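Local coordinates for pyoverdine biosynthesis protein PvcA (Pseudomonas aeruginosa, PDB 3E59) that makes the isonitrile group of a tyrosine-derived precursor of paerucumarin, taking the isonitrile carbon from C2 of ribulose 5-phosphate, at residues A[118-123]-A[232-237]; A[134-138]-A[151-156]. All coordinates share one frame; numbering follows the deposited sequence. Where two conformers were deposited one is given.

In the fold
Both contacts lie within the sequence region shared with the pyoverdine/dityrosine biosynthesis family. Contact 1 sets the end of helix 116-119 and the turn after it against helix 219-247. Contact 2 sets helix 127-144 against the loop that leaves strand 149-151, an outermost strand of the parallel sheet. Helices 116-119 and 127-144 follow each other in the chain. Residues 134-156 lie between 123 and 232, which nests contact 2 inside the loop that contact 1 closes. Their centres are about 17 Å apart. Their nearest atoms come to about 4 Å without touching. A phosphate ion, probably from the crystallisation liquor, lies about 4 Å from the Ser-237 side chain of contact 1. It may mark a pocket.

Contact 1. Residues A[118-123]-A[232-237]; sequences VFGDLV and GVIQRS
Arg-236 turns CG away from its carbonyl carbon (chi1 -59°) and bends again at chi2 (-59°), which folds its chain back along Val-118 and Phe-119. The guanidinium then reaches the carbonyls of Val-118 and Phe-119. NH1 donates a nearly straight hydrogen bond to Val-118 O at 3.2 Å. The acceptor lies in the guanidinium plane, and the donor lies in the plane of the carbonyl. Phe-119 O is equally near NH1, but its angle is too poor for a bond. The positive charge probably interacts favourably with the two carbonyl dipoles. Gly-120 leaves helical angles with positive phi, and the chain turns so that Leu-122 faces the long helix. Leu-122 CD1 sits over the centre of one guanidinium face, 3.9 Å from Arg-236 CZ. The same methyl presses on Gly-232, 3.5 Å from its C atom. Gly-232 has no side chain there, so the leucine approaches the helix backbone directly.

The Phe-119 ring reaches further along the helix. Its CE2 lies 3.8 Å from Val-233 CG1. Ser-237 OG meets the ring edge in plane, 3.4 Å from CE2. The hydroxyl's hydrogen bond goes to Val-233 O, which takes the Ser-237 backbone N-H as well. The other Val-233 methyl, CG2, packs on Val-123 CG1 and Leu-122 CB.

Around this seam, helix 193-210 touches Val-123 and Val-233 through Leu-206 and Ile-202. Helix 167-178 covers Val-118 and Arg-236 through Leu-174, Arg-171 and Ile-175.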
loop_
_atom_site.group_PDB
_atom_site.type_symbol
_atom_site.label_atom_id
_atom_site.label_comp_id
_atom_site.label_asym_id
_atom_site.label_seq_id
_atom_site.Cartn_x
_atom_site.Cartn_y
_atom_site.Cartn_z
ATOM N N VAL A 118 10.397 -6.412 -4.280
ATOM C CA VAL A 118 10.124 -6.456 -5.734
ATOM C C VAL A 118 10.854 -5.378 -6.561
ATOM O O VAL A 118 11.170 -5.606 -7.738
ATOM C CB VAL A 118 8.577 -6.507 -6.102
ATOM C CG1 VAL A 118 7.798 -7.426 -5.164
ATOM C CG2 VAL A 118 7.952 -5.137 -6.153
ATOM N N PHE A 119 11.140 -4.230 -5.940
ATOM C CA PHE A 119 11.672 -3.058 -6.664
ATOM C C PHE A 119 13.181 -3.086 -6.949
ATOM O O PHE A 119 13.628 -2.807 -8.076
ATOM C CB PHE A 119 11.283 -1.763 -5.950
ATOM C CG PHE A 119 9.794 -1.633 -5.715
ATOM C CD1 PHE A 119 9.293 -1.420 -4.433
ATOM C CD2 PHE A 119 8.894 -1.732 -6.777
ATOM C CE1 PHE A 119 7.921 -1.301 -4.208
ATOM C CE2 PHE A 119 7.514 -1.623 -6.554
ATOM C CZ PHE A 119 7.031 -1.410 -5.271
ATOM N N GLY A 120 13.955 -3.429 -5.924
ATOM C CA GLY A 120 15.404 -3.445 -6.036
ATOM C C GLY A 120 15.943 -2.039 -6.124
ATOM O O GLY A 120 15.598 -1.180 -5.304
ATOM N N ASP A 121 16.769 -1.814 -7.145
ATOM C CA ASP A 121 17.444 -0.534 -7.356
ATOM C C ASP A 121 16.527 0.555 -7.900
ATOM O O ASP A 121 16.977 1.688 -8.117
ATOM C CB ASP A 121 18.683 -0.707 -8.263
ATOM C CG ASP A 121 18.326 -1.127 -9.700
ATOM O OD1 ASP A 121 17.604 -0.376 -10.400
ATOM O OD2 ASP A 121 18.797 -2.204 -10.143
ATOM N N LEU A 122 15.254 0.222 -8.133
ATOM C CA LEU A 122 14.327 1.179 -8.735
ATOM C C LEU A 122 13.904 2.277 -7.761
ATOM O O LEU A 122 13.788 3.436 -8.160
ATOM C CB LEU A 122 13.110 0.490 -9.379
ATOM C CG LEU A 122 13.275 -0.047 -10.809
ATOM C CD1 LEU A 122 12.147 -1.007 -11.139
ATOM C CD2 LEU A 122 13.365 1.079 -11.883
ATOM N N VAL A 123 13.683 1.914 -6.497
ATOM C CA VAL A 123 13.352 2.901 -5.457
ATOM C C VAL A 123 14.556 3.245 -4.563
ATOM O O VAL A 123 14.507 4.199 -3.778
ATOM C CB VAL A 123 12.075 2.526 -4.640
ATOM C CG1 VAL A 123 10.896 2.295 -5.588
ATOM C CG2 VAL A 123 12.294 1.306 -3.769
ATOM N N GLY A 232 9.238 1.408 -14.515
ATOM C CA GLY A 232 9.807 0.210 -13.883
ATOM C C GLY A 232 9.086 -0.199 -12.608
ATOM O O GLY A 232 8.783 -1.378 -12.403
ATOM N N VAL A 233 8.806 0.775 -11.752
ATOM C CA VAL A 233 8.078 0.535 -10.495
ATOM C C VAL A 233 6.684 -0.056 -10.730
ATOM O O VAL A 233 6.300 -1.036 -10.085
ATOM C CB VAL A 233 8.001 1.832 -9.632
ATOM C CG1 VAL A 233 7.131 1.637 -8.382
ATOM C CG2 VAL A 233 9.386 2.271 -9.230
ATOM N N ILE A 234 5.935 0.538 -11.658
ATOM C CA ILE A 234 4.637 0.011 -12.083
ATOM C C ILE A 234 4.794 -1.416 -12.621
ATOM O O ILE A 234 4.003 -2.308 -12.276
ATOM C CB ILE A 234 3.992 0.923 -13.172
ATOM C CG1 ILE A 234 3.789 2.364 -12.666
ATOM C CG2 ILE A 234 2.698 0.349 -13.687
ATOM C CD1 ILE A 234 2.985 2.460 -11.407
ATOM N N GLN A 235 5.817 -1.634 -13.458
ATOM C CA GLN A 235 6.087 -2.969 -14.022
ATOM C C GLN A 235 6.242 -4.000 -12.901
ATOM O O GLN A 235 5.610 -5.050 -12.938
ATOM C CB GLN A 235 7.346 -2.970 -14.909
ATOM C CG GLN A 235 7.649 -4.321 -15.560
ATOM C CD GLN A 235 9.077 -4.426 -16.044
ATOM O OE1 GLN A 235 10.015 -4.058 -15.332
ATOM N NE2 GLN A 235 9.256 -4.941 -17.262
ATOM N N ARG A 236 7.077 -3.689 -11.911
ATOM C CA ARG A 236 7.265 -4.560 -10.744
ATOM C C ARG A 236 6.004 -4.746 -9.907
ATOM O O ARG A 236 5.679 -5.876 -9.520
ATOM C CB ARG A 236 8.403 -4.062 -9.846
ATOM C CG ARG A 236 9.756 -3.956 -10.524
ATOM C CD ARG A 236 10.242 -5.282 -11.105
ATOM N NE ARG A 236 11.373 -5.042 -11.995
ATOM C CZ ARG A 236 12.630 -4.889 -11.593
ATOM N NH1 ARG A 236 12.949 -4.972 -10.301
ATOM N NH2 ARG A 236 13.571 -4.649 -12.495
ATOM N N SER A 237 5.303 -3.650 -9.614
ATOM C CA SER A 237 4.059 -3.724 -8.835
ATOM C C SER A 237 3.026 -4.575 -9.537
ATOM O O SER A 237 2.333 -5.362 -8.893
ATOM C CB SER A 237 3.461 -2.336 -8.585
ATOM O OG SER A 237 4.402 -1.495 -7.951
#

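Contact 2. Residues A[134-138]-A[151-156]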
loop_
_atom_site.group_PDB
_atom_site.type_symbol
_atom_site.label_atom_id
_atom_site.label_comp_id
_atom_site.label_asym_id
_atom_site.label_seq_id
_atom_site.Cartn_x
_atom_site.Cartn_y
_atom_site.Cartn_z
ATOM N N GLN A 134 11.027 -5.386 7.168
ATOM C CA GLN A 134 10.226 -6.613 7.189
ATOM C C GLN A 134 10.140 -7.196 8.599
ATOM O O GLN A 134 9.049 -7.477 9.099
ATOM C CB GLN A 134 10.810 -7.659 6.225
ATOM C CG GLN A 134 10.374 -7.504 4.758
ATOM C CD GLN A 134 10.963 -8.562 3.822
ATOM O OE1 GLN A 134 11.030 -8.360 2.610
ATOM N NE2 GLN A 134 11.394 -9.689 4.380
ATOM N N ASP A 135 11.303 -7.353 9.227
ATOM C CA ASP A 135 11.437 -7.960 10.556
ATOM C C ASP A 135 10.759 -7.101 11.613
ATOM O O ASP A 135 10.096 -7.620 12.510
ATOM C CB ASP A 135 12.924 -8.167 10.924
ATOM C CG ASP A 135 13.630 -9.186 10.031
ATOM O OD1 ASP A 135 12.948 -9.993 9.365
ATOM O OD2 ASP A 135 14.884 -9.178 9.997
ATOM N N ALA A 136 10.938 -5.789 11.495
ATOM C CA ALA A 136 10.360 -4.833 12.433
ATOM C C ALA A 136 8.835 -4.720 12.286
ATOM O O ALA A 136 8.127 -4.534 13.279
ATOM C CB ALA A 136 11.023 -3.470 12.275
ATOM N N LEU A 137 8.336 -4.849 11.056
ATOM C CA LEU A 137 6.890 -4.834 10.802
ATOM C C LEU A 137 6.176 -6.030 11.440
ATOM O O LEU A 137 5.139 -5.853 12.092
ATOM C CB LEU A 137 6.584 -4.794 9.302
ATOM C CG LEU A 137 5.195 -4.265 8.936
ATOM C CD1 LEU A 137 5.205 -2.736 8.912
ATOM C CD2 LEU A 137 4.724 -4.814 7.600
ATOM N N ARG A 138 6.728 -7.232 11.235
ATOM C CA ARG A 138 6.253 -8.467 11.877
ATOM C C ARG A 138 6.217 -8.349 13.400
ATOM O O ARG A 138 5.264 -8.785 14.042
ATOM C CB ARG A 138 7.134 -9.660 11.492
ATOM C CG ARG A 138 6.854 -10.238 10.106
ATOM C CD ARG A 138 7.740 -11.457 9.829
ATOM N NE ARG A 138 7.546 -12.015 8.484
ATOM C CZ ARG A 138 6.797 -13.085 8.206
ATOM N NH1 ARG A 138 6.158 -13.731 9.177
ATOM N NH2 ARG A 138 6.687 -13.521 6.953
ATOM N N VAL A 151 1.793 -11.837 6.848
ATOM C CA VAL A 151 2.762 -11.231 5.945
ATOM C C VAL A 151 3.221 -12.276 4.932
ATOM O O VAL A 151 3.466 -13.427 5.285
ATOM C CB VAL A 151 3.992 -10.613 6.694
ATOM C CG1 VAL A 151 4.913 -9.914 5.721
ATOM C CG2 VAL A 151 3.545 -9.608 7.753
ATOM N N PHE A 152 3.306 -11.860 3.675
ATOM C CA PHE A 152 3.832 -12.682 2.601
ATOM C C PHE A 152 4.829 -11.831 1.824
ATOM O O PHE A 152 4.452 -10.833 1.216
ATOM C CB PHE A 152 2.677 -13.143 1.705
ATOM C CG PHE A 152 3.075 -14.114 0.629
ATOM C CD1 PHE A 152 3.209 -15.480 0.915
ATOM C CD2 PHE A 152 3.287 -13.672 -0.677
ATOM C CE1 PHE A 152 3.570 -16.381 -0.078
ATOM C CE2 PHE A 152 3.654 -14.578 -1.687
ATOM C CZ PHE A 152 3.796 -15.927 -1.391
ATOM N N ASN A 153 6.108 -12.216 1.867
ATOM C CA ASN A 153 7.164 -11.513 1.136
ATOM C C ASN A 153 7.518 -12.274 -0.138
ATOM O O ASN A 153 7.098 -13.421 -0.313
ATOM C CB ASN A 153 8.410 -11.348 2.017
ATOM C CG ASN A 153 8.088 -10.779 3.394
ATOM O OD1 ASN A 153 8.219 -11.462 4.421
ATOM N ND2 ASN A 153 7.654 -9.537 3.422
ATOM N N LEU A 154 8.291 -11.647 -1.022
ATOM C CA LEU A 154 8.734 -12.318 -2.252
ATOM C C LEU A 154 9.462 -13.647 -1.993
ATOM O O LEU A 154 9.340 -14.592 -2.781
ATOM C CB LEU A 154 9.605 -11.384 -3.101
ATOM C CG LEU A 154 10.061 -11.818 -4.508
ATOM C CD1 LEU A 154 8.916 -12.321 -5.386
ATOM C CD2 LEU A 154 10.830 -10.688 -5.200
ATOM N N GLU A 155 10.204 -13.711 -0.885
ATOM C CA GLU A 155 11.010 -14.890 -0.548
ATOM C C GLU A 155 10.189 -16.052 -0.002
ATOM O O GLU A 155 10.701 -17.162 0.145
ATOM C CB GLU A 155 12.150 -14.540 0.418
ATOM C CG GLU A 155 11.745 -13.746 1.640
ATOM C CD GLU A 155 11.929 -12.249 1.459
ATOM O OE1 GLU A 155 11.619 -11.709 0.368
ATOM O OE2 GLU A 155 12.384 -11.606 2.427
ATOM N N ASP A 156 8.918 -15.793 0.291
ATOM C CA ASP A 156 8.007 -16.833 0.752
ATOM C C ASP A 156 7.365 -17.607 -0.394
ATOM O O ASP A 156 6.669 -18.596 -0.159
ATOM C CB ASP A 156 6.928 -16.236 1.661
ATOM C CG ASP A 156 7.516 -15.547 2.884
ATOM O OD1 ASP A 156 8.526 -16.047 3.426
ATOM O OD2 ASP A 156 6.967 -14.505 3.306
#
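Gln-134, in the conformer described of the two deposited, stacks its side-chain amide flat on that of Asn-153, the planes only 5° apart. The two chains run past each other in opposite directions, and Gln-134 CD is 3.5 Å from Asn-153 ND2. Gln-134 is extended beyond CG (chi2 180°), so its amide reaches past the asparagine to Glu-155. There NE2 donates a nearly straight hydrogen bond to Glu-155 OE2 at 2.9 Å. The acceptor is in the glutamine amide plane, but the donor stands above the carboxylate plane. OE2 also pairs with Arg-117. Asn-153 ND2 is buried in the contact, against this glutamine conformer, and has no hydrogen-bond partner in the model.

One helical turn on, Arg-138 is extended from CG to NE. One guanidinium face covers Val-151 CB, 4.0 Å from CZ and toward the rim. Asn-153 OD1 and Asp-156 OD2 lie at the guanidinium edge, beside NH2. OD1 is 3.6 Å from Arg-138 NH2, without a hydrogen bond; OD2 makes a long salt bridge of 3.8 Å to NH2. Asp-156 OD1 pairs with Arg-164, its stronger partner, while OD2 accepts the Asn-153 backbone N-H at 2.8 Å.

This surface contact lies within a beta-alpha-beta crossover. Helix 127-144 joins parallel neighbours 108-112 and 149-151, and here meets the loop after the second strand. From that loop, Phe-152 and Leu-154 pack on helix 219-247, and Glu-155 touches helix 167-178.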